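Local coordinates for putative cell surface protein (Streptococcus pyogenes, PDB 4OFQ), which probably acts as a cell-surface adhesin of the antigen I/II family, whose C-terminal region, examined here, is built from beta-sandwich folds and carries a bound calcium ion, at residues G30-P35 and H187-T192; V193-F198 and Y219-W224; V226-G231 and S305-A310; T235-V240 and L330-N335. All coordinates share one frame; numbering follows the deposited sequence.

Contact 1. Residues G30-P35 and H187-T192; sequences GKSVLP and HLSELT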
# COMPACT_ATOMS: atom_id res chain seq x y z
N GLY A 30 -9.28 0.17 -7.01
CA GLY A 30 -10.19 1.02 -6.27
C GLY A 30 -10.11 0.89 -4.76
O GLY A 30 -10.83 1.59 -4.05
N LYS A 31 -9.24 0.02 -4.26
CA LYS A 31 -9.16 -0.25 -2.81
C LYS A 31 -8.00 0.48 -2.15
O LYS A 31 -7.04 0.87 -2.81
CB LYS A 31 -9.00 -1.75 -2.54
CG LYS A 31 -9.99 -2.61 -3.28
CD LYS A 31 -11.40 -2.29 -2.86
CE LYS A 31 -12.38 -3.19 -3.58
NZ LYS A 31 -12.26 -4.63 -3.20
N SER A 32 -8.09 0.65 -0.83
CA SER A 32 -7.01 1.32 -0.11
C SER A 32 -5.85 0.37 0.21
O SER A 32 -6.03 -0.86 0.35
CB SER A 32 -7.54 2.01 1.16
OG SER A 32 -8.13 1.06 2.03
N VAL A 33 -4.66 0.95 0.32
CA VAL A 33 -3.44 0.20 0.61
C VAL A 33 -2.68 0.95 1.70
O VAL A 33 -3.11 2.02 2.12
CB VAL A 33 -2.55 0.04 -0.64
CG1 VAL A 33 -3.30 -0.71 -1.73
CG2 VAL A 33 -2.09 1.44 -1.15
N LEU A 34 -1.56 0.39 2.13
CA LEU A 34 -0.76 0.95 3.22
C LEU A 34 0.58 1.47 2.68
O LEU A 34 0.99 1.09 1.58
CB LEU A 34 -0.53 -0.14 4.29
CG LEU A 34 -1.83 -0.65 4.92
CD1 LEU A 34 -1.58 -1.84 5.85
CD2 LEU A 34 -2.50 0.48 5.68
N PRO A 35 1.26 2.37 3.43
CA PRO A 35 2.51 2.97 2.97
C PRO A 35 3.58 1.94 2.53
O PRO A 35 4.31 2.15 1.54
CB PRO A 35 3.00 3.72 4.20
CG PRO A 35 1.74 4.14 4.90
CD PRO A 35 0.77 3.00 4.68
N HIS A 187 -6.15 4.13 -3.19
CA HIS A 187 -6.02 5.22 -2.24
C HIS A 187 -5.02 4.81 -1.17
O HIS A 187 -5.05 3.69 -0.67
CB HIS A 187 -7.39 5.52 -1.61
CG HIS A 187 -7.40 6.71 -0.70
ND1 HIS A 187 -7.68 6.62 0.64
CD2 HIS A 187 -7.16 8.02 -0.95
CE1 HIS A 187 -7.61 7.83 1.19
NE2 HIS A 187 -7.31 8.70 0.24
N LEU A 188 -4.09 5.71 -0.86
CA LEU A 188 -3.19 5.48 0.25
C LEU A 188 -3.82 6.03 1.52
O LEU A 188 -4.04 7.23 1.64
CB LEU A 188 -1.82 6.12 0.01
CG LEU A 188 -0.89 6.06 1.23
CD1 LEU A 188 -0.69 4.62 1.71
CD2 LEU A 188 0.45 6.71 0.92
N SER A 189 -4.14 5.14 2.46
CA SER A 189 -4.65 5.56 3.75
C SER A 189 -3.61 6.40 4.47
O SER A 189 -2.43 6.06 4.48
CB SER A 189 -5.02 4.34 4.59
OG SER A 189 -6.22 3.76 4.14
N GLU A 190 -4.04 7.52 5.05
CA GLU A 190 -3.13 8.29 5.88
C GLU A 190 -3.24 7.73 7.28
O GLU A 190 -4.32 7.76 7.89
CB GLU A 190 -3.48 9.77 5.87
CG GLU A 190 -2.51 10.60 6.69
CD GLU A 190 -2.82 12.08 6.65
OE1 GLU A 190 -3.58 12.50 5.75
OE2 GLU A 190 -2.31 12.83 7.51
N LEU A 191 -2.12 7.22 7.79
CA LEU A 191 -2.06 6.60 9.10
C LEU A 191 -1.74 7.64 10.16
O LEU A 191 -0.74 8.34 10.05
CB LEU A 191 -0.95 5.54 9.11
CG LEU A 191 -0.99 4.54 7.96
CD1 LEU A 191 0.18 3.56 8.07
CD2 LEU A 191 -2.32 3.80 7.96
N THR A 192 -2.59 7.75 11.18
CA THR A 192 -2.30 8.61 12.33
C THR A 192 -2.79 7.91 13.60
O THR A 192 -3.76 7.15 13.57
CB THR A 192 -2.96 10.03 12.22
OG1 THR A 192 -4.38 9.92 12.37
CG2 THR A 192 -2.66 10.70 10.89
O HOH W 1 -6.25 1.19 4.03
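Lys31 meets strand 177-188 through its backbone: its carbonyl O takes a weak hydrogen bond from His187 N at 3.4 Å, and the same oxygen has a second partner in the side-chain amide of Asn186. The Lys31 side chain turns away and packs on Asn229. At Ser32 the contact becomes a water bridge. With chi1 at 60°, OG stands between the backbone N and the carbonyl carbon, and one water lies 2.7 Å from Ser32 OG and 2.6 Å from Ser189 OG, spanning two hydroxyls too far apart to bond directly. Val33 then takes the centre of the pairing. Its N donates to His187 O at 2.9 Å, and its O accepts from Ser189 N at 3.3 Å, so that residues 32-33 run parallel to the strand 177-188. This short pairing adds an outermost, parallel member to a mixed sheet whose other neighbours are antiparallel, near the junction of the two sandwich-like halves of the chain. On the face carrying Val33 and Leu188, both side chains touch Ile166 of strand 164-174, the neighbour of strand 177-188. Leu34 points its CB away, yet its CD2 comes back to cross Leu191 at about a right angle, the two CD2 atoms 4.0 Å apart. The Leu34-Pro35 peptide is covered by Leu188, whose CD1 lies 3.4 Å from Pro35 N. Pro35 itself is wedged between two leucines, its CD 3.7 Å from Leu188 CD1 and also touching Leu191 CD1; Leu191 was modelled in two conformers, and its contacts hold for one of them.

Contact 2. Residues V193-F198 and Y219-W224; sequences VHKDVF and YRLEGW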
# COMPACT_ATOMS: atom_id res chain seq x y z
N VAL A 193 -2.08 8.12 14.70
CA VAL A 193 -2.57 7.66 16.00
C VAL A 193 -2.37 8.78 17.01
O VAL A 193 -1.59 9.70 16.79
CB VAL A 193 -1.85 6.38 16.50
CG1 VAL A 193 -2.25 5.17 15.62
CG2 VAL A 193 -0.35 6.57 16.50
N HIS A 194 -3.09 8.71 18.13
CA HIS A 194 -3.03 9.78 19.12
C HIS A 194 -2.85 9.22 20.52
O HIS A 194 -3.34 8.13 20.85
CB HIS A 194 -4.29 10.65 19.04
CG HIS A 194 -4.49 11.30 17.71
ND1 HIS A 194 -5.18 10.69 16.68
CD2 HIS A 194 -4.08 12.49 17.23
CE1 HIS A 194 -5.18 11.48 15.63
NE2 HIS A 194 -4.52 12.59 15.93
N LYS A 195 -2.14 9.97 21.35
CA LYS A 195 -1.96 9.60 22.73
C LYS A 195 -2.54 10.69 23.59
O LYS A 195 -2.34 11.86 23.30
CB LYS A 195 -0.49 9.40 23.09
CG LYS A 195 -0.31 9.05 24.56
CD LYS A 195 1.08 8.45 24.84
CE LYS A 195 1.18 7.99 26.28
NZ LYS A 195 2.43 7.23 26.52
N ASP A 196 -3.28 10.33 24.64
CA ASP A 196 -3.68 11.35 25.60
C ASP A 196 -3.38 10.86 27.00
O ASP A 196 -3.09 9.67 27.22
CB ASP A 196 -5.16 11.73 25.44
CG ASP A 196 -5.39 13.22 25.69
OD1 ASP A 196 -4.61 13.86 26.46
OD2 ASP A 196 -6.37 13.75 25.12
N VAL A 197 -3.38 11.80 27.94
CA VAL A 197 -3.15 11.47 29.33
C VAL A 197 -4.30 12.06 30.17
O VAL A 197 -4.67 13.22 30.01
CB VAL A 197 -1.76 11.94 29.83
CG1 VAL A 197 -1.58 13.45 29.66
CG2 VAL A 197 -1.56 11.54 31.29
N PHE A 198 -4.87 11.22 31.02
CA PHE A 198 -6.03 11.57 31.82
C PHE A 198 -5.83 11.30 33.29
O PHE A 198 -4.98 10.50 33.68
CB PHE A 198 -7.22 10.71 31.39
CG PHE A 198 -7.62 10.88 29.96
CD1 PHE A 198 -8.31 12.00 29.55
CD2 PHE A 198 -7.32 9.90 29.03
CE1 PHE A 198 -8.69 12.15 28.23
CE2 PHE A 198 -7.71 10.05 27.72
CZ PHE A 198 -8.39 11.18 27.31
N TYR A 219 -2.98 6.58 30.57
CA TYR A 219 -2.67 6.97 29.20
C TYR A 219 -3.64 6.26 28.26
O TYR A 219 -3.90 5.06 28.41
CB TYR A 219 -1.23 6.60 28.82
CG TYR A 219 -0.17 7.36 29.58
CD1 TYR A 219 -0.05 8.74 29.43
CD2 TYR A 219 0.70 6.71 30.46
CE1 TYR A 219 0.93 9.44 30.13
CE2 TYR A 219 1.66 7.41 31.16
CZ TYR A 219 1.76 8.77 31.00
OH TYR A 219 2.71 9.47 31.71
N ARG A 220 -4.20 7.01 27.31
CA ARG A 220 -4.98 6.38 26.26
C ARG A 220 -4.16 6.32 24.98
O ARG A 220 -3.73 7.36 24.45
CB ARG A 220 -6.27 7.14 25.99
CG ARG A 220 -7.09 6.47 24.89
CD ARG A 220 -8.42 7.15 24.69
NE ARG A 220 -8.30 8.36 23.88
CZ ARG A 220 -9.02 8.59 22.78
NH1 ARG A 220 -9.90 7.68 22.36
NH2 ARG A 220 -8.86 9.72 22.10
N LEU A 221 -3.93 5.10 24.49
CA LEU A 221 -3.26 4.93 23.22
C LEU A 221 -4.33 4.65 22.18
O LEU A 221 -4.88 3.56 22.13
CB LEU A 221 -2.25 3.77 23.30
CG LEU A 221 -1.38 3.70 24.55
CD1 LEU A 221 -0.35 2.54 24.47
CD2 LEU A 221 -0.66 5.04 24.78
N GLU A 222 -4.65 5.64 21.36
CA GLU A 222 -5.76 5.51 20.42
C GLU A 222 -5.28 4.87 19.12
O GLU A 222 -4.49 5.46 18.39
CB GLU A 222 -6.38 6.88 20.12
CG GLU A 222 -7.64 6.79 19.26
CD GLU A 222 -8.28 8.13 18.97
OE1 GLU A 222 -7.65 8.95 18.25
OE2 GLU A 222 -9.41 8.37 19.44
N GLY A 223 -5.75 3.66 18.83
CA GLY A 223 -5.33 2.97 17.62
C GLY A 223 -6.01 3.51 16.37
O GLY A 223 -7.10 4.08 16.42
N TRP A 224 -5.34 3.34 15.23
CA TRP A 224 -5.88 3.80 13.96
C TRP A 224 -6.99 2.83 13.56
O TRP A 224 -6.88 1.63 13.79
CB TRP A 224 -4.76 3.81 12.90
CG TRP A 224 -5.19 4.18 11.52
CD1 TRP A 224 -5.64 5.39 11.08
CD2 TRP A 224 -5.19 3.32 10.36
NE1 TRP A 224 -5.95 5.34 9.74
CE2 TRP A 224 -5.67 4.08 9.28
CE3 TRP A 224 -4.83 1.98 10.15
CZ2 TRP A 224 -5.79 3.55 7.99
CZ3 TRP A 224 -4.96 1.46 8.86
CH2 TRP A 224 -5.45 2.24 7.80
O HOH W 2 -5.89 7.86 16.79
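Lys195, Val197, Tyr219 and Leu221 gather on the buried face of two antiparallel strands, and here the packing is close. Asp196 and Arg220 exchange N-H...O bonds in both directions, and Glu222 N bonds His194 O. Lys195 starts with CG opposite its backbone N (chi1 178°) and stays extended, which carries its aliphatic chain alongside Leu221, CE 3.8 Å from CD2, and then across the Tyr219 ring. CE lies 3.5 Å from Tyr219 CD1, and NZ sits over the ring face, 4.2 Å from the centroid. That NZ is joined covalently to Asn326 CG and is hydrogen-bonded to Asp241: an intramolecular isopeptide bond of the kind known from Gram-positive surface proteins, which fastens the outermost strand 194-198 of one sheet to strand 323-332 of another in the beta sandwich. As an amide nitrogen, NZ should carry little of a lysine's charge toward the ring. Val197 lies beside the same tyrosine, CG2 3.5 Å from CE1, while Tyr219 OH is held by Asp248.

The other face is polar and looser. Arg220, bent at chi3 (80°), folds its guanidinium over Glu222 CB and forms a salt bridge from NH2 to Glu222 OE2 at 3.0 Å; NH1 also pairs with Asp311. The Glu222 side chain runs beside His194, carboxylate and ring planes nearly perpendicular. In one of two modelled His194 conformers, ND1 bonds OE1 weakly and approaches a water that donates to Glu222 O at 3.2 Å.

Contact 3. Residues V226-G231 and S305-A310; sequences VPTNRG and SSEFGA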
# COMPACT_ATOMS: atom_id res chain seq x y z
N VAL A 226 -8.80 0.71 10.92
CA VAL A 226 -8.58 0.12 9.60
C VAL A 226 -9.90 0.16 8.85
O VAL A 226 -10.90 -0.39 9.32
CB VAL A 226 -8.10 -1.33 9.73
CG1 VAL A 226 -7.85 -1.96 8.37
CG2 VAL A 226 -6.81 -1.38 10.54
N PRO A 227 -9.93 0.83 7.69
CA PRO A 227 -11.18 1.09 6.98
C PRO A 227 -11.63 -0.07 6.14
O PRO A 227 -10.81 -0.94 5.80
CB PRO A 227 -10.80 2.25 6.05
CG PRO A 227 -9.35 1.95 5.71
CD PRO A 227 -8.76 1.43 7.01
N THR A 228 -12.91 -0.08 5.78
CA THR A 228 -13.44 -1.08 4.87
C THR A 228 -13.07 -0.70 3.45
O THR A 228 -12.56 0.40 3.22
CB THR A 228 -14.97 -1.24 4.98
OG1 THR A 228 -15.60 0.00 4.65
CG2 THR A 228 -15.37 -1.63 6.39
N ASN A 229 -13.33 -1.61 2.51
CA ASN A 229 -12.91 -1.44 1.12
C ASN A 229 -11.39 -1.25 1.00
O ASN A 229 -10.90 -0.41 0.24
CB ASN A 229 -13.69 -0.30 0.45
CG ASN A 229 -13.81 -0.49 -1.06
OD1 ASN A 229 -13.53 0.43 -1.82
ND2 ASN A 229 -14.21 -1.68 -1.49
N ARG A 230 -10.67 -2.04 1.78
CA ARG A 230 -9.22 -2.07 1.73
C ARG A 230 -8.78 -3.26 0.87
O ARG A 230 -9.57 -4.19 0.62
CB ARG A 230 -8.66 -2.20 3.15
CG ARG A 230 -9.18 -3.44 3.87
CD ARG A 230 -8.56 -3.55 5.23
NE ARG A 230 -9.00 -4.74 5.95
CZ ARG A 230 -10.04 -4.76 6.77
NH1 ARG A 230 -10.77 -3.66 6.95
NH2 ARG A 230 -10.35 -5.89 7.39
N GLY A 231 -7.53 -3.24 0.41
CA GLY A 231 -7.01 -4.30 -0.43
C GLY A 231 -6.11 -5.30 0.28
O GLY A 231 -5.29 -5.98 -0.35
N SER A 305 -14.70 -6.48 4.69
CA SER A 305 -15.85 -5.59 4.72
C SER A 305 -16.09 -5.03 6.11
O SER A 305 -17.08 -4.33 6.34
CB SER A 305 -17.09 -6.33 4.23
OG SER A 305 -17.22 -7.55 4.92
N SER A 306 -15.19 -5.34 7.05
CA SER A 306 -15.31 -4.83 8.42
C SER A 306 -14.17 -3.89 8.79
O SER A 306 -13.01 -4.13 8.45
CB SER A 306 -15.31 -5.99 9.44
OG SER A 306 -15.32 -5.49 10.78
N GLU A 307 -14.51 -2.81 9.49
CA GLU A 307 -13.48 -1.95 10.07
C GLU A 307 -12.79 -2.70 11.21
O GLU A 307 -13.31 -3.69 11.71
CB GLU A 307 -14.09 -0.66 10.62
CG GLU A 307 -14.67 0.25 9.55
CD GLU A 307 -14.99 1.65 10.08
OE1 GLU A 307 -15.48 1.75 11.22
OE2 GLU A 307 -14.73 2.64 9.36
N PHE A 308 -11.63 -2.21 11.64
CA PHE A 308 -10.98 -2.74 12.83
C PHE A 308 -10.28 -1.62 13.57
O PHE A 308 -9.55 -0.83 12.98
CB PHE A 308 -9.98 -3.87 12.49
CG PHE A 308 -9.30 -4.46 13.71
CD1 PHE A 308 -9.91 -5.47 14.45
CD2 PHE A 308 -8.06 -4.00 14.13
CE1 PHE A 308 -9.30 -6.01 15.58
CE2 PHE A 308 -7.44 -4.53 15.26
CZ PHE A 308 -8.07 -5.54 15.98
N GLY A 309 -10.50 -1.54 14.88
CA GLY A 309 -9.78 -0.56 15.67
C GLY A 309 -9.90 -0.86 17.15
O GLY A 309 -10.89 -1.45 17.60
N ALA A 310 -8.88 -0.46 17.91
CA ALA A 310 -8.91 -0.63 19.35
C ALA A 310 -8.12 0.48 20.02
O ALA A 310 -7.18 1.03 19.43
CB ALA A 310 -8.33 -1.99 19.73
O HOH W 3 -14.51 2.21 6.62
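Arg230 places CG between its backbone N and carbonyl carbon (chi1 58°) and runs straight from there to NE, which brings the guanidinium back over its own loop to the carbonyl of Ser306. In Thr228 the hydroxyl takes that same position (chi1 61°), and CG2, beside the backbone N, faces Ser305 and Glu307. The two segments are irregular loops of the C-terminal beta-sandwich domain, one leading from strand 216-222 to strand 237-242 and the other entering strand 310-318, and a single antiparallel bridge joins them. In that bridge Val226 N donates to Phe308 O at 2.7 Å, and Phe308 N returns a bond to Val226 O at 3.0 Å.

The arginine adds a second tie. Arg230 NH1 meets Ser306 O at 2.7 Å, and Arg230 NH1 also holds Pro227 O at 3.0 Å; both oxygens lie close to the guanidinium plane, so the group is fixed in rotation and satisfies one carbonyl from each segment. NH2 adds only a weak bond to Ser306 O. The Phe308 ring leads away from the loop and meets Tyr237 and Phe294 edge to face. At the outer side, Thr228 CG2 packs 3.7 Å from Glu307 CG, and beside them a water accepts from Thr228 N at 2.9 Å while donating to Glu307 OE2 at 2.8 Å.

Contact 4. Residues T235-V240 and L330-N335; sequences TEYKFV and LYVNGN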
# COMPACT_ATOMS: atom_id res chain seq x y z
N THR A 235 -2.31 -8.59 9.54
CA THR A 235 -1.33 -9.53 10.10
C THR A 235 -0.64 -9.00 11.37
O THR A 235 -0.03 -9.77 12.12
CB THR A 235 -0.28 -9.98 9.06
OG1 THR A 235 0.35 -8.84 8.47
CG2 THR A 235 -0.94 -10.79 7.96
N GLU A 236 -0.72 -7.70 11.59
CA GLU A 236 -0.13 -7.08 12.79
C GLU A 236 -0.91 -5.84 13.21
O GLU A 236 -1.29 -5.03 12.36
CB GLU A 236 1.32 -6.69 12.53
CG GLU A 236 1.98 -5.92 13.69
CD GLU A 236 3.42 -5.52 13.40
OE1 GLU A 236 3.67 -4.94 12.32
OE2 GLU A 236 4.29 -5.80 14.24
N TYR A 237 -1.12 -5.70 14.52
CA TYR A 237 -1.76 -4.51 15.11
C TYR A 237 -1.25 -4.52 16.55
O TYR A 237 -1.77 -5.24 17.42
CB TYR A 237 -3.29 -4.60 15.05
CG TYR A 237 -4.04 -3.29 15.30
CD1 TYR A 237 -4.30 -2.83 16.60
CD2 TYR A 237 -4.54 -2.55 14.24
CE1 TYR A 237 -5.01 -1.63 16.83
CE2 TYR A 237 -5.24 -1.36 14.45
CZ TYR A 237 -5.48 -0.90 15.74
OH TYR A 237 -6.20 0.27 15.91
N LYS A 238 -0.20 -3.76 16.79
CA LYS A 238 0.56 -3.84 18.03
C LYS A 238 0.88 -2.45 18.57
O LYS A 238 1.35 -1.58 17.82
CB LYS A 238 1.87 -4.60 17.77
CG LYS A 238 2.77 -4.74 19.00
CD LYS A 238 3.91 -5.70 18.74
CE LYS A 238 4.95 -5.12 17.81
NZ LYS A 238 6.15 -6.03 17.74
N PHE A 239 0.61 -2.24 19.86
CA PHE A 239 0.93 -0.99 20.52
C PHE A 239 2.28 -1.16 21.19
O PHE A 239 2.51 -2.15 21.90
CB PHE A 239 -0.09 -0.68 21.62
CG PHE A 239 -1.51 -0.53 21.14
CD1 PHE A 239 -2.28 -1.65 20.84
CD2 PHE A 239 -2.11 0.72 21.07
CE1 PHE A 239 -3.60 -1.52 20.43
CE2 PHE A 239 -3.42 0.86 20.67
CZ PHE A 239 -4.18 -0.28 20.35
N VAL A 240 3.18 -0.20 21.00
CA VAL A 240 4.47 -0.20 21.69
C VAL A 240 4.67 1.13 22.44
O VAL A 240 4.52 2.21 21.87
CB VAL A 240 5.63 -0.45 20.72
CG1 VAL A 240 6.94 -0.49 21.48
CG2 VAL A 240 5.43 -1.76 19.97
N LEU A 330 2.15 2.64 17.06
CA LEU A 330 1.31 1.54 16.65
C LEU A 330 1.94 0.93 15.41
O LEU A 330 2.43 1.65 14.54
CB LEU A 330 -0.10 2.05 16.32
CG LEU A 330 -1.12 0.98 15.97
CD1 LEU A 330 -1.46 0.12 17.21
CD2 LEU A 330 -2.39 1.60 15.35
N TYR A 331 1.96 -0.39 15.33
CA TYR A 331 2.45 -1.07 14.14
C TYR A 331 1.25 -1.74 13.49
O TYR A 331 0.63 -2.60 14.10
CB TYR A 331 3.51 -2.11 14.50
CG TYR A 331 4.82 -1.47 14.92
CD1 TYR A 331 5.04 -1.09 16.23
CD2 TYR A 331 5.83 -1.23 13.99
CE1 TYR A 331 6.23 -0.49 16.62
CE2 TYR A 331 7.02 -0.63 14.37
CZ TYR A 331 7.21 -0.27 15.68
OH TYR A 331 8.39 0.33 16.07
N VAL A 332 0.89 -1.29 12.29
CA VAL A 332 -0.21 -1.92 11.56
C VAL A 332 0.37 -2.56 10.31
O VAL A 332 0.84 -1.84 9.43
CB VAL A 332 -1.26 -0.89 11.12
CG1 VAL A 332 -2.42 -1.58 10.40
CG2 VAL A 332 -1.77 -0.11 12.32
N ASN A 333 0.34 -3.89 10.23
CA ASN A 333 0.96 -4.60 9.12
C ASN A 333 2.38 -4.07 8.81
O ASN A 333 2.72 -3.79 7.68
CB ASN A 333 0.07 -4.57 7.86
CG ASN A 333 -1.13 -5.52 7.98
OD1 ASN A 333 -1.41 -6.05 9.04
ND2 ASN A 333 -1.83 -5.73 6.87
N GLY A 334 3.18 -3.92 9.86
CA GLY A 334 4.55 -3.50 9.69
C GLY A 334 4.79 -2.00 9.52
O GLY A 334 5.94 -1.57 9.48
N ASN A 335 3.72 -1.21 9.43
CA ASN A 335 3.85 0.24 9.31
C ASN A 335 3.87 0.87 10.69
O ASN A 335 2.91 0.73 11.44
CB ASN A 335 2.68 0.85 8.53
CG ASN A 335 2.61 0.35 7.10
OD1 ASN A 335 3.26 0.88 6.20
ND2 ASN A 335 1.80 -0.68 6.88
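Leu330 is flanked by two aromatic rings on the buried face of this antiparallel pair. Its CG stands opposite the backbone N (chi1 -176°), sending CD1 over the middle of the Phe239 ring, 3.8 Å from the centroid and only 6° off the normal, a CH-pi contact. The same methyl lies over a face of Tyr237, displaced toward the rim and 4.0 Å from CE1, so one carbon serves both rings. Tyr237 crosses Leu330 obliquely, lies side by side with Val332, and gives its hydroxyl to Trp224 O.

The other face carries Lys238 and Tyr331, both partly exposed. Tyr331 is bordered by Val240, whose CG2 is 3.7 Å from CE1, and by Glu236, which runs in the same direction with its carboxylate turned 40° from the ring plane. Lys238 NZ stands farther off, at most weakly attracted to the ring. Backbone bonds in both directions between Lys238 and Tyr331 hold the strands together.

At the far end the polar side chains take over. Asn333 OD1 receives Thr235 N at 2.7 Å and Glu236 N at 3.1 Å, both from the same face of the amide, while its ND2 bonds to Asp233 O. Glu236 O accepts from Asn333 N, and the extended Glu236 side chain brings OE1 to Gly334 N at 2.7 Å. Asn333 and Gly334 both have positive phi and form the centre of the type I' turn from Val332 to Asn335, as in the Asn-Gly turns of tight two-residue beta hairpins, here linking strands 323-332 and 335-338.

From the N terminus, contact 1 closes the longest loop, returning the chain after some 150 residues to residues 30-35, close to where the two halves of the molecule meet. Contact 2 follows directly and closes a short excursion between neighbouring strands. Contacts 3 and 4 then open in turn and cross: segment 235-240 lies within the loop that contact 3 closes, and segment 330-335 lies beyond it. Tyr237 joins three of them, touching Trp224 of contact 2 and Phe308 of contact 3. The two domains meet round contact 1, where Ser32 is probably bonded through its backbone to Asn229 and Gly231, Trp224 packs on Ser189 and Leu191, and Asn335 packs on Leu34 and Pro35.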